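Local atomic coordinates of carbohydrate oxidase (PDB entry 3RJA), a protein that oxidises the C1 hydroxyl of mono-, oligo- and polysaccharides to lactones with its bound FAD, reducing molecular oxygen to hydrogen peroxide. Residues A41-T46 with L84-D89; V166-R171 with D461-P466; N318-S323 with T401-L406. All blocks are in the same frame, centred on the assembly; numbering follows the deposited sequence. Where two conformers were deposited one is given.

Contact 1 (A41-T46 with L84-D89); sequences AQTQTT and LMVQLD. With ABL ((2R,3R,4R,5R)-4,5-dihydroxy-2-(hydroxymethyl)-6-oxopiperidin-3-yl beta-D-glucopyranoside), chain H.
Thr43 lays its methyl CG2 against the CG1 methyl of Val86, 3.8 Å away, the two side chains crossing at a slant. With chi1 at 57°, the hydroxyl of Thr43 sits between its own backbone N and carbonyl carbon, and OG1 comes alongside CD2 of Leu88 at 3.4 Å. A threonine suits this place: its CG2 branch packs on the valine, and its other branch, a single small oxygen, fits beside the leucine, which itself touches FAD. The strand pairing here is parallel. Ala41 reaches two residues of the other strand, its N donating to Met85 O at 2.9 Å and its O accepting from Gln87 N at 2.8 Å. Thr43 N then closes the ladder on Gln87 O, 3.2 Å away, and a water between Thr43 O and Gln87 O donates to both, so Gln87 O is gripped twice. On the face shared by Gln42 and Gln87, the two chains part. Gln87 bends at chi2 (59°) and sends NE2 to Asp89 OD1, 2.9 Å away and met from above the carboxylate plane, while its OE1 takes a bond from Lys66. Gln42 instead runs extended to one of the two bound copies of the substrate analogue, where its CD lies 3.6 Å from ABL C6A; Thr19 and Ile16 hydrogen-bond the same copy. Were Gln42 cut back to an alanine, the CD carbon that lies against C6A would go, and the hydroxymethyl group of the analogue would probably be left freer to turn. Both strands belong to the small parallel sheet of the FAD-binding domain, where strand 84-87 lies between 39-42 and 63-66. Leu88 also meets Ala65 of strand 63-66, helix 46-58 packs on Thr43 and Leu88 through Ile49, and helix 20-25 meets Gln87 and Asp89 through Asp25.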
loop_
_atom_site.group_PDB
_atom_site.type_symbol
_atom_site.label_atom_id
_atom_site.label_comp_id
_atom_site.label_asym_id
_atom_site.label_seq_id
_atom_site.Cartn_x
_atom_site.Cartn_y
_atom_site.Cartn_z
ATOM N N ALA A 41 -6.400 -20.509 -10.281
ATOM C CA ALA A 41 -6.150 -20.291 -11.710
ATOM C C ALA A 41 -4.872 -19.458 -11.851
ATOM O O ALA A 41 -4.848 -18.272 -11.473
ATOM C CB ALA A 41 -7.307 -19.556 -12.362
ATOM N N GLN A 42 -3.814 -20.081 -12.366
ATOM C CA GLN A 42 -2.521 -19.408 -12.496
ATOM C C GLN A 42 -2.463 -18.838 -13.924
ATOM O O GLN A 42 -2.011 -19.523 -14.865
ATOM C CB GLN A 42 -1.382 -20.391 -12.248
ATOM C CG GLN A 42 -0.010 -19.727 -12.051
ATOM C CD GLN A 42 1.131 -20.731 -12.064
ATOM O OE1 GLN A 42 1.616 -21.174 -11.000
ATOM N NE2 GLN A 42 1.570 -21.092 -13.250
ATOM N N THR A 43 -2.956 -17.610 -14.085
ATOM C CA THR A 43 -3.238 -17.075 -15.416
ATOM C C THR A 43 -1.993 -16.594 -16.148
ATOM O O THR A 43 -1.070 -16.090 -15.522
ATOM C CB THR A 43 -4.252 -15.906 -15.356
ATOM O OG1 THR A 43 -3.764 -14.868 -14.487
ATOM C CG2 THR A 43 -5.627 -16.403 -14.873
ATOM N N GLN A 44 -2.009 -16.677 -17.474
ATOM C CA GLN A 44 -0.911 -16.191 -18.302
ATOM C C GLN A 44 -1.339 -15.024 -19.205
ATOM O O GLN A 44 -0.506 -14.231 -19.645
ATOM C CB GLN A 44 -0.334 -17.348 -19.165
ATOM C CG GLN A 44 0.412 -18.405 -18.344
ATOM C CD GLN A 44 1.769 -17.907 -17.784
ATOM O OE1 GLN A 44 2.345 -16.934 -18.290
ATOM N NE2 GLN A 44 2.266 -18.565 -16.736
ATOM N N THR A 45 -2.630 -14.908 -19.478
ATOM C CA THR A 45 -3.127 -13.901 -20.420
ATOM C C THR A 45 -4.410 -13.237 -19.901
ATOM O O THR A 45 -5.055 -13.756 -18.971
ATOM C CB THR A 45 -3.534 -14.558 -21.751
ATOM O OG1 THR A 45 -4.665 -15.419 -21.514
ATOM C CG2 THR A 45 -2.359 -15.367 -22.389
ATOM N N THR A 46 -4.810 -12.133 -20.545
ATOM C CA THR A 46 -6.070 -11.474 -20.231
ATOM C C THR A 46 -7.253 -12.434 -20.422
ATOM O O THR A 46 -8.169 -12.495 -19.572
ATOM C CB THR A 46 -6.247 -10.178 -21.048
ATOM O OG1 THR A 46 -5.136 -9.309 -20.765
ATOM C CG2 THR A 46 -7.563 -9.441 -20.662
ATOM N N LEU A 84 -12.662 -18.748 -5.920
ATOM C CA LEU A 84 -11.789 -18.967 -7.049
ATOM C C LEU A 84 -10.687 -17.908 -6.908
ATOM O O LEU A 84 -10.982 -16.704 -6.820
ATOM C CB LEU A 84 -12.561 -18.766 -8.372
ATOM C CG LEU A 84 -11.735 -18.919 -9.659
ATOM C CD1 LEU A 84 -10.919 -20.207 -9.635
ATOM C CD2 LEU A 84 -12.695 -18.944 -10.881
ATOM N N MET A 85 -9.435 -18.345 -6.824
ATOM C CA MET A 85 -8.346 -17.372 -6.709
ATOM C C MET A 85 -7.658 -17.272 -8.067
ATOM O O MET A 85 -7.209 -18.274 -8.626
ATOM C CB MET A 85 -7.345 -17.726 -5.574
ATOM C CG MET A 85 -6.356 -16.570 -5.243
ATOM S SD MET A 85 -5.293 -16.855 -3.805
ATOM C CE MET A 85 -4.148 -18.090 -4.443
ATOM N N VAL A 86 -7.614 -16.054 -8.593
ATOM C CA VAL A 86 -6.927 -15.750 -9.842
ATOM C C VAL A 86 -5.537 -15.289 -9.468
ATOM O O VAL A 86 -5.354 -14.135 -9.024
ATOM C CB VAL A 86 -7.665 -14.662 -10.644
ATOM C CG1 VAL A 86 -6.912 -14.288 -11.927
ATOM C CG2 VAL A 86 -9.115 -15.100 -10.959
ATOM N N GLN A 87 -4.573 -16.216 -9.608
ATOM C CA GLN A 87 -3.186 -16.016 -9.180
ATOM C C GLN A 87 -2.431 -15.326 -10.340
ATOM O O GLN A 87 -2.285 -15.920 -11.407
ATOM C CB GLN A 87 -2.546 -17.370 -8.872
ATOM C CG GLN A 87 -1.069 -17.323 -8.555
ATOM C CD GLN A 87 -0.771 -16.430 -7.342
ATOM O OE1 GLN A 87 -1.605 -16.287 -6.448
ATOM N NE2 GLN A 87 0.411 -15.843 -7.314
ATOM N N LEU A 88 -1.991 -14.079 -10.129
ATOM C CA LEU A 88 -1.526 -13.237 -11.243
ATOM C C LEU A 88 -0.008 -13.146 -11.383
ATOM O O LEU A 88 0.500 -12.627 -12.388
ATOM C CB LEU A 88 -2.107 -11.812 -11.126
ATOM C CG LEU A 88 -3.626 -11.648 -11.223
ATOM C CD1 LEU A 88 -4.084 -10.202 -10.855
ATOM C CD2 LEU A 88 -4.156 -12.037 -12.626
ATOM N N ASP A 89 0.712 -13.652 -10.386
ATOM C CA ASP A 89 2.119 -13.324 -10.230
ATOM C C ASP A 89 3.101 -13.927 -11.268
ATOM O O ASP A 89 4.324 -13.711 -11.159
ATOM C CB ASP A 89 2.570 -13.566 -8.775
ATOM C CG ASP A 89 3.140 -14.965 -8.552
ATOM O OD1 ASP A 89 2.653 -15.924 -9.184
ATOM O OD2 ASP A 89 4.069 -15.097 -7.715
HETATM C C1A ABL H . 0.779 -26.380 -10.711
HETATM O O1A ABL H . 0.438 -26.491 -9.510
HETATM C C2A ABL H . 1.659 -27.428 -11.396
HETATM O O2A ABL H . 2.449 -28.031 -10.375
HETATM C C3A ABL H . 2.616 -26.764 -12.400
HETATM O O3A ABL H . 3.321 -27.807 -13.098
HETATM C C4A ABL H . 1.842 -25.943 -13.392
HETATM O O1 ABL H . 2.736 -25.315 -14.330
HETATM C C5A ABL H . 1.223 -24.788 -12.559
HETATM N N5 ABL H . 0.398 -25.322 -11.461
HETATM C C6A ABL H . 0.286 -23.941 -13.451
HETATM O O6A ABL H . -0.380 -24.761 -14.393
HETATM C C1 ABL H . 2.708 -25.633 -15.744
HETATM C C2 ABL H . 3.746 -24.755 -16.469
HETATM O O2 ABL H . 3.450 -23.368 -16.280
HETATM C C3 ABL H . 3.765 -25.073 -17.958
HETATM O O3 ABL H . 4.869 -24.389 -18.520
HETATM C C4 ABL H . 3.846 -26.614 -18.194
HETATM O O4 ABL H . 3.642 -26.905 -19.568
HETATM C C5 ABL H . 2.795 -27.350 -17.356
HETATM O O5 ABL H . 3.019 -26.987 -15.985
HETATM C C6 ABL H . 2.766 -28.871 -17.556
HETATM O O6 ABL H . 3.983 -29.532 -17.326
HETATM O O HOH W 1 -0.070 -15.770 -12.975
#

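Contact 2 (V166-R171 with D461-P466)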
loop_
_atom_site.group_PDB
_atom_site.type_symbol
_atom_site.label_atom_id
_atom_site.label_comp_id
_atom_site.label_asym_id
_atom_site.label_seq_id
_atom_site.Cartn_x
_atom_site.Cartn_y
_atom_site.Cartn_z
ATOM N N VAL A 166 -11.059 -6.535 -16.581
ATOM C CA VAL A 166 -12.054 -7.617 -16.724
ATOM C C VAL A 166 -13.168 -7.384 -15.713
ATOM O O VAL A 166 -12.910 -7.369 -14.487
ATOM C CB VAL A 166 -11.411 -9.016 -16.488
ATOM C CG1 VAL A 166 -12.477 -10.147 -16.584
ATOM C CG2 VAL A 166 -10.294 -9.249 -17.460
ATOM N N LEU A 167 -14.396 -7.192 -16.203
ATOM C CA LEU A 167 -15.541 -6.921 -15.316
ATOM C C LEU A 167 -16.175 -8.198 -14.798
ATOM O O LEU A 167 -15.896 -9.273 -15.333
ATOM C CB LEU A 167 -16.612 -6.058 -16.015
ATOM C CG LEU A 167 -16.148 -4.713 -16.567
ATOM C CD1 LEU A 167 -17.324 -3.919 -17.182
ATOM C CD2 LEU A 167 -15.399 -3.873 -15.507
ATOM N N ALA A 168 -17.091 -8.057 -13.826
ATOM C CA ALA A 168 -17.803 -9.210 -13.223
ATOM C C ALA A 168 -18.639 -10.037 -14.211
ATOM O O ALA A 168 -18.817 -11.260 -14.038
ATOM C CB ALA A 168 -18.671 -8.748 -12.032
ATOM N N ASP A 169 -19.133 -9.381 -15.253
ATOM C CA ASP A 169 -19.917 -10.065 -16.278
ATOM C C ASP A 169 -19.059 -10.722 -17.360
ATOM O O ASP A 169 -19.600 -11.279 -18.327
ATOM C CB ASP A 169 -20.947 -9.115 -16.900
ATOM C CG ASP A 169 -20.317 -7.954 -17.705
ATOM O OD1 ASP A 169 -19.073 -7.849 -17.842
ATOM O OD2 ASP A 169 -21.111 -7.134 -18.222
ATOM N N GLY A 170 -17.731 -10.629 -17.221
ATOM C CA GLY A 170 -16.810 -11.226 -18.202
ATOM C C GLY A 170 -16.312 -10.317 -19.336
ATOM O O GLY A 170 -15.402 -10.691 -20.094
ATOM N N ARG A 171 -16.903 -9.136 -19.482
ATOM C CA ARG A 171 -16.422 -8.196 -20.497
ATOM C C ARG A 171 -15.049 -7.594 -20.179
ATOM O O ARG A 171 -14.674 -7.389 -19.014
ATOM C CB ARG A 171 -17.422 -7.066 -20.719
ATOM C CG ARG A 171 -18.724 -7.518 -21.353
ATOM C CD ARG A 171 -19.593 -6.336 -21.662
ATOM N NE ARG A 171 -20.057 -5.643 -20.453
ATOM C CZ ARG A 171 -19.910 -4.338 -20.224
ATOM N NH1 ARG A 171 -19.265 -3.561 -21.106
ATOM N NH2 ARG A 171 -20.403 -3.808 -19.102
ATOM N N ASP A 461 -21.851 -8.609 -6.309
ATOM C CA ASP A 461 -20.757 -8.817 -5.348
ATOM C C ASP A 461 -19.912 -10.057 -5.748
ATOM O O ASP A 461 -19.504 -10.860 -4.897
ATOM C CB ASP A 461 -21.350 -8.999 -3.947
ATOM C CG ASP A 461 -20.606 -8.204 -2.869
ATOM O OD1 ASP A 461 -19.591 -7.536 -3.160
ATOM O OD2 ASP A 461 -21.045 -8.287 -1.708
ATOM N N ARG A 462 -19.681 -10.209 -7.052
ATOM C CA ARG A 462 -18.913 -11.329 -7.603
ATOM C C ARG A 462 -17.479 -11.333 -7.057
ATOM O O ARG A 462 -16.867 -12.395 -6.861
ATOM C CB ARG A 462 -18.897 -11.237 -9.137
ATOM C CG ARG A 462 -17.984 -12.241 -9.851
ATOM C CD ARG A 462 -18.508 -13.650 -9.707
ATOM N NE ARG A 462 -19.866 -13.791 -10.229
ATOM C CZ ARG A 462 -20.806 -14.531 -9.649
ATOM N NH1 ARG A 462 -20.512 -15.175 -8.536
ATOM N NH2 ARG A 462 -22.029 -14.632 -10.168
ATOM N N PHE A 463 -16.948 -10.141 -6.827
ATOM C CA PHE A 463 -15.589 -9.986 -6.327
ATOM C C PHE A 463 -15.534 -9.794 -4.811
ATOM O O PHE A 463 -14.552 -9.278 -4.289
ATOM C CB PHE A 463 -14.888 -8.828 -7.036
ATOM C CG PHE A 463 -14.794 -8.997 -8.533
ATOM C CD1 PHE A 463 -14.040 -10.037 -9.090
ATOM C CD2 PHE A 463 -15.406 -8.078 -9.387
ATOM C CE1 PHE A 463 -13.934 -10.183 -10.483
ATOM C CE2 PHE A 463 -15.292 -8.207 -10.788
ATOM C CZ PHE A 463 -14.565 -9.272 -11.333
ATOM N N TYR A 464 -16.581 -10.235 -4.110
ATOM C CA TYR A 464 -16.705 -10.043 -2.659
ATOM C C TYR A 464 -15.471 -10.365 -1.827
ATOM O O TYR A 464 -14.775 -11.380 -2.049
ATOM C CB TYR A 464 -17.816 -10.927 -2.122
ATOM C CG TYR A 464 -17.912 -10.951 -0.606
ATOM C CD1 TYR A 464 -18.558 -9.921 0.095
ATOM C CD2 TYR A 464 -17.356 -12.000 0.123
ATOM C CE1 TYR A 464 -18.663 -9.951 1.506
ATOM C CE2 TYR A 464 -17.442 -12.038 1.528
ATOM C CZ TYR A 464 -18.090 -11.021 2.209
ATOM O OH TYR A 464 -18.156 -11.072 3.582
ATOM N N TYR A 465 -15.244 -9.507 -0.836
ATOM C CA TYR A 465 -14.417 -9.849 0.296
ATOM C C TYR A 465 -14.938 -9.034 1.477
ATOM O O TYR A 465 -15.690 -8.069 1.278
ATOM C CB TYR A 465 -12.921 -9.603 -0.003
ATOM C CG TYR A 465 -12.468 -8.154 -0.256
ATOM C CD1 TYR A 465 -12.612 -7.555 -1.520
ATOM C CD2 TYR A 465 -11.834 -7.406 0.749
ATOM C CE1 TYR A 465 -12.170 -6.224 -1.756
ATOM C CE2 TYR A 465 -11.378 -6.082 0.516
ATOM C CZ TYR A 465 -11.528 -5.504 -0.744
ATOM O OH TYR A 465 -11.063 -4.184 -0.997
ATOM N N PRO A 466 -14.531 -9.390 2.703
ATOM C CA PRO A 466 -15.278 -8.805 3.821
ATOM C C PRO A 466 -15.136 -7.287 4.023
ATOM O O PRO A 466 -15.881 -6.715 4.838
ATOM C CB PRO A 466 -14.743 -9.577 5.053
ATOM C CG PRO A 466 -14.316 -10.893 4.495
ATOM C CD PRO A 466 -13.674 -10.509 3.148
HETATM O O HOH W 2 -20.470 -12.588 -12.549
#
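Two type I beta turns meet where Ala168 packs on Arg462 and Phe463: one, Leu167 to Gly170, links antiparallel strands 160-166 and 172-176 in a beta hairpin, and the other, Asp461 to Tyr464, follows helix 447-457. The CB of Ala168 is wedged between two neighbours, 3.6 Å from Phe463 CE2 and 3.8 Å from Arg462 CB. Phe463 carries its ring with CG anti to the carbonyl carbon (chi1 -59°), which swings CE2 and CZ onto the hairpin backbone. CE2 approaches Ala168 N obliquely at 3.5 Å, while CZ meets Leu167 C edge-on. A small alanine fits here because it lets the ring come right up to the main chain. Within the hairpin turn, Asp169 OD1 accepts from Arg171 N in an Asx turn, and OD2 forms a salt bridge with Arg171 NE at 2.9 Å. The opposing turn is tied down by Asp458, whose carboxylate accepts from the backbone N of both Arg462 and Phe463. In the conformer described, a water accepts from Arg462 NE at 2.7 Å and donates to Ala168 O, while NH1 of the same arginine goes to Leu61 O. The direct touches between the turns are thus van der Waals contacts, in which the phenylalanine ring rests on peptide atoms as well as on the alanine methyl, and the aliphatic root of the arginine meets that methyl too; in this conformer a water adds a polar link between the turns, which may differ in the other.

Contact 3 (N318-S323 with T401-L406)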
loop_
_atom_site.group_PDB
_atom_site.type_symbol
_atom_site.label_atom_id
_atom_site.label_comp_id
_atom_site.label_asym_id
_atom_site.label_seq_id
_atom_site.Cartn_x
_atom_site.Cartn_y
_atom_site.Cartn_z
ATOM N N ASN A 318 4.421 -13.021 10.297
ATOM C CA ASN A 318 3.327 -13.455 11.154
ATOM C C ASN A 318 2.918 -12.291 12.072
ATOM O O ASN A 318 3.612 -11.991 13.057
ATOM C CB ASN A 318 3.797 -14.675 11.970
ATOM C CG ASN A 318 2.740 -15.197 12.912
ATOM O OD1 ASN A 318 1.541 -15.077 12.658
ATOM N ND2 ASN A 318 3.183 -15.774 14.030
ATOM N N PHE A 319 1.806 -11.622 11.766
ATOM C CA PHE A 319 1.650 -10.289 12.333
ATOM C C PHE A 319 0.237 -9.733 12.314
ATOM O O PHE A 319 -0.687 -10.311 11.715
ATOM C CB PHE A 319 2.586 -9.307 11.570
ATOM C CG PHE A 319 2.128 -9.022 10.132
ATOM C CD1 PHE A 319 2.496 -9.863 9.085
ATOM C CD2 PHE A 319 1.332 -7.916 9.851
ATOM C CE1 PHE A 319 2.071 -9.596 7.772
ATOM C CE2 PHE A 319 0.904 -7.635 8.537
ATOM C CZ PHE A 319 1.264 -8.460 7.511
ATOM N N TYR A 320 0.095 -8.594 12.985
ATOM C CA TYR A 320 -1.096 -7.795 12.945
ATOM C C TYR A 320 -0.655 -6.356 12.688
ATOM O O TYR A 320 0.445 -5.945 13.101
ATOM C CB TYR A 320 -1.852 -7.871 14.269
ATOM C CG TYR A 320 -3.142 -7.071 14.263
ATOM C CD1 TYR A 320 -4.128 -7.287 13.281
ATOM C CD2 TYR A 320 -3.388 -6.118 15.233
ATOM C CE1 TYR A 320 -5.315 -6.574 13.277
ATOM C CE2 TYR A 320 -4.568 -5.397 15.244
ATOM C CZ TYR A 320 -5.527 -5.622 14.264
ATOM O OH TYR A 320 -6.691 -4.878 14.287
ATOM N N ALA A 321 -1.503 -5.598 12.000
ATOM C CA ALA A 321 -1.172 -4.225 11.635
ATOM C C ALA A 321 -2.445 -3.355 11.649
ATOM O O ALA A 321 -3.578 -3.862 11.485
ATOM C CB ALA A 321 -0.505 -4.199 10.247
ATOM N N LYS A 322 -2.251 -2.051 11.827
ATOM C CA LYS A 322 -3.339 -1.093 11.843
ATOM C C LYS A 322 -2.828 0.175 11.197
ATOM O O LYS A 322 -1.622 0.327 11.019
ATOM C CB LYS A 322 -3.802 -0.804 13.276
ATOM C CG LYS A 322 -4.526 -1.960 13.965
ATOM C CD LYS A 322 -5.204 -1.527 15.321
ATOM C CE LYS A 322 -6.619 -0.923 15.148
ATOM N NZ LYS A 322 -7.610 -2.043 14.896
ATOM N N SER A 323 -3.730 1.104 10.898
ATOM C CA SER A 323 -3.328 2.369 10.300
ATOM C C SER A 323 -4.197 3.528 10.777
ATOM O O SER A 323 -5.244 3.325 11.375
ATOM C CB SER A 323 -3.369 2.290 8.752
ATOM O OG SER A 323 -4.718 2.348 8.263
ATOM N N THR A 401 -4.754 -12.370 22.746
ATOM C CA THR A 401 -4.730 -11.156 23.591
ATOM C C THR A 401 -3.874 -10.004 23.038
ATOM O O THR A 401 -4.082 -8.842 23.420
ATOM C CB THR A 401 -4.311 -11.467 25.041
ATOM O OG1 THR A 401 -3.152 -12.329 25.056
ATOM C CG2 THR A 401 -5.472 -12.140 25.774
ATOM N N SER A 402 -2.962 -10.312 22.110
ATOM C CA SER A 402 -2.032 -9.291 21.556
ATOM C C SER A 402 -2.700 -8.145 20.757
ATOM O O SER A 402 -2.162 -7.022 20.692
ATOM C CB SER A 402 -0.902 -9.957 20.770
ATOM O OG SER A 402 -0.145 -10.782 21.653
ATOM N N PHE A 403 -3.874 -8.402 20.182
ATOM C CA PHE A 403 -4.556 -7.397 19.345
ATOM C C PHE A 403 -4.764 -6.085 20.110
ATOM O O PHE A 403 -4.652 -4.998 19.542
ATOM C CB PHE A 403 -5.917 -7.892 18.833
ATOM C CG PHE A 403 -5.829 -9.101 17.927
ATOM C CD1 PHE A 403 -5.287 -8.995 16.665
ATOM C CD2 PHE A 403 -6.284 -10.343 18.364
ATOM C CE1 PHE A 403 -5.182 -10.093 15.843
ATOM C CE2 PHE A 403 -6.206 -11.477 17.533
ATOM C CZ PHE A 403 -5.639 -11.352 16.262
ATOM N N LYS A 404 -5.035 -6.199 21.404
ATOM C CA LYS A 404 -5.342 -5.017 22.211
ATOM C C LYS A 404 -4.177 -3.995 22.237
ATOM O O LYS A 404 -4.417 -2.818 22.428
ATOM C CB LYS A 404 -5.846 -5.399 23.613
ATOM C CG LYS A 404 -4.827 -6.040 24.524
ATOM C CD LYS A 404 -5.469 -6.450 25.873
ATOM C CE LYS A 404 -4.448 -6.423 27.032
ATOM N NZ LYS A 404 -3.284 -7.358 26.842
ATOM N N PHE A 405 -2.945 -4.463 22.007
ATOM C CA PHE A 405 -1.771 -3.595 21.927
ATOM C C PHE A 405 -1.942 -2.537 20.813
ATOM O O PHE A 405 -2.021 -1.325 21.120
ATOM C CB PHE A 405 -0.476 -4.425 21.748
ATOM C CG PHE A 405 0.746 -3.597 21.397
ATOM C CD1 PHE A 405 1.037 -2.406 22.082
ATOM C CD2 PHE A 405 1.625 -4.024 20.402
ATOM C CE1 PHE A 405 2.166 -1.620 21.717
ATOM C CE2 PHE A 405 2.735 -3.271 20.071
ATOM C CZ PHE A 405 3.008 -2.061 20.725
ATOM N N LEU A 406 -2.033 -2.958 19.540
ATOM C CA LEU A 406 -2.245 -1.948 18.484
ATOM C C LEU A 406 -3.618 -1.275 18.604
ATOM O O LEU A 406 -3.730 -0.076 18.374
ATOM C CB LEU A 406 -1.995 -2.494 17.073
ATOM C CG LEU A 406 -0.566 -3.000 16.758
ATOM C CD1 LEU A 406 -0.377 -3.190 15.259
ATOM C CD2 LEU A 406 0.505 -2.080 17.302
#
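Phe403 drives the edge of its ring into the face of Tyr320 in a T-shaped pair, with centroids 5.0 Å apart and planes at 89°. Its CD1 stands over the middle of the tyrosine ring, 3.7 Å from Tyr320 CD2, so a weakly positive C-H edge meets the electron-rich face. Tyr320 reaches this position because its CG is anti to the backbone N (chi1 -178°), which sends the ring out from the strand toward helix 403-414. Leu406 comes from the next turn of that helix and slides past Tyr320 in the opposite direction; its CD1 drops onto the strand backbone, 3.6 Å from Tyr320 O and 3.9 Å from Ala321 CA. The slim Ala321 turns its methyl away from the helix. This is a helix laid on a beta sheet: helix 403-414 lies against strands 318-326 and 384-392, paired neighbours in the large antiparallel sheet, and Leu406 also touches Phe388 and Asp390 of the latter strand. From the other side of strand 318-326, Phe319 stacks on Tyr389 of the substrate-analogue pocket. The side chains of Lys322 and Leu406 pass each other in opposite directions, the lysine methylenes lying along the leucine with CD 3.8 Å from Leu406 CB. The lysine chain then bends at both chi3 (85°) and chi4, carrying NZ back to Tyr320 OH at 3.0 Å. A long flexible lysine serves well here, since its aliphatic part packs on the helix while its buried charge is met by salt bridges to Asp430 and Asp407. The hydroxyl of Tyr320 is likewise well supplied, being hydrogen-bonded to Asp430 and Arg432 as well, and these bonds probably limit how the ring can turn beneath Phe403 CD1.

In the fold
From the N terminus, contact 1 comes first, closing a loop of 37 residues that holds helix 46-58 and strand 63-66 and so pairing two of the three strands of the parallel sheet in the FAD-binding domain. Contact 2 opens later, at the hairpin 166-171, and closes 289 residues on at 461-466, bringing the berberine-like C-terminal region back to that domain. Within its long loop nests contact 3, which joins strand 318-326 of the eight-stranded sheet to helix 403-414. Contacts 1 and 2 are neighbours, centres 14 Å apart, and touch where Thr46 CG2 meets Val166 CG2 at 4.2 Å. Contact 3 stands apart, its centre about 30 Å from that of contact 2.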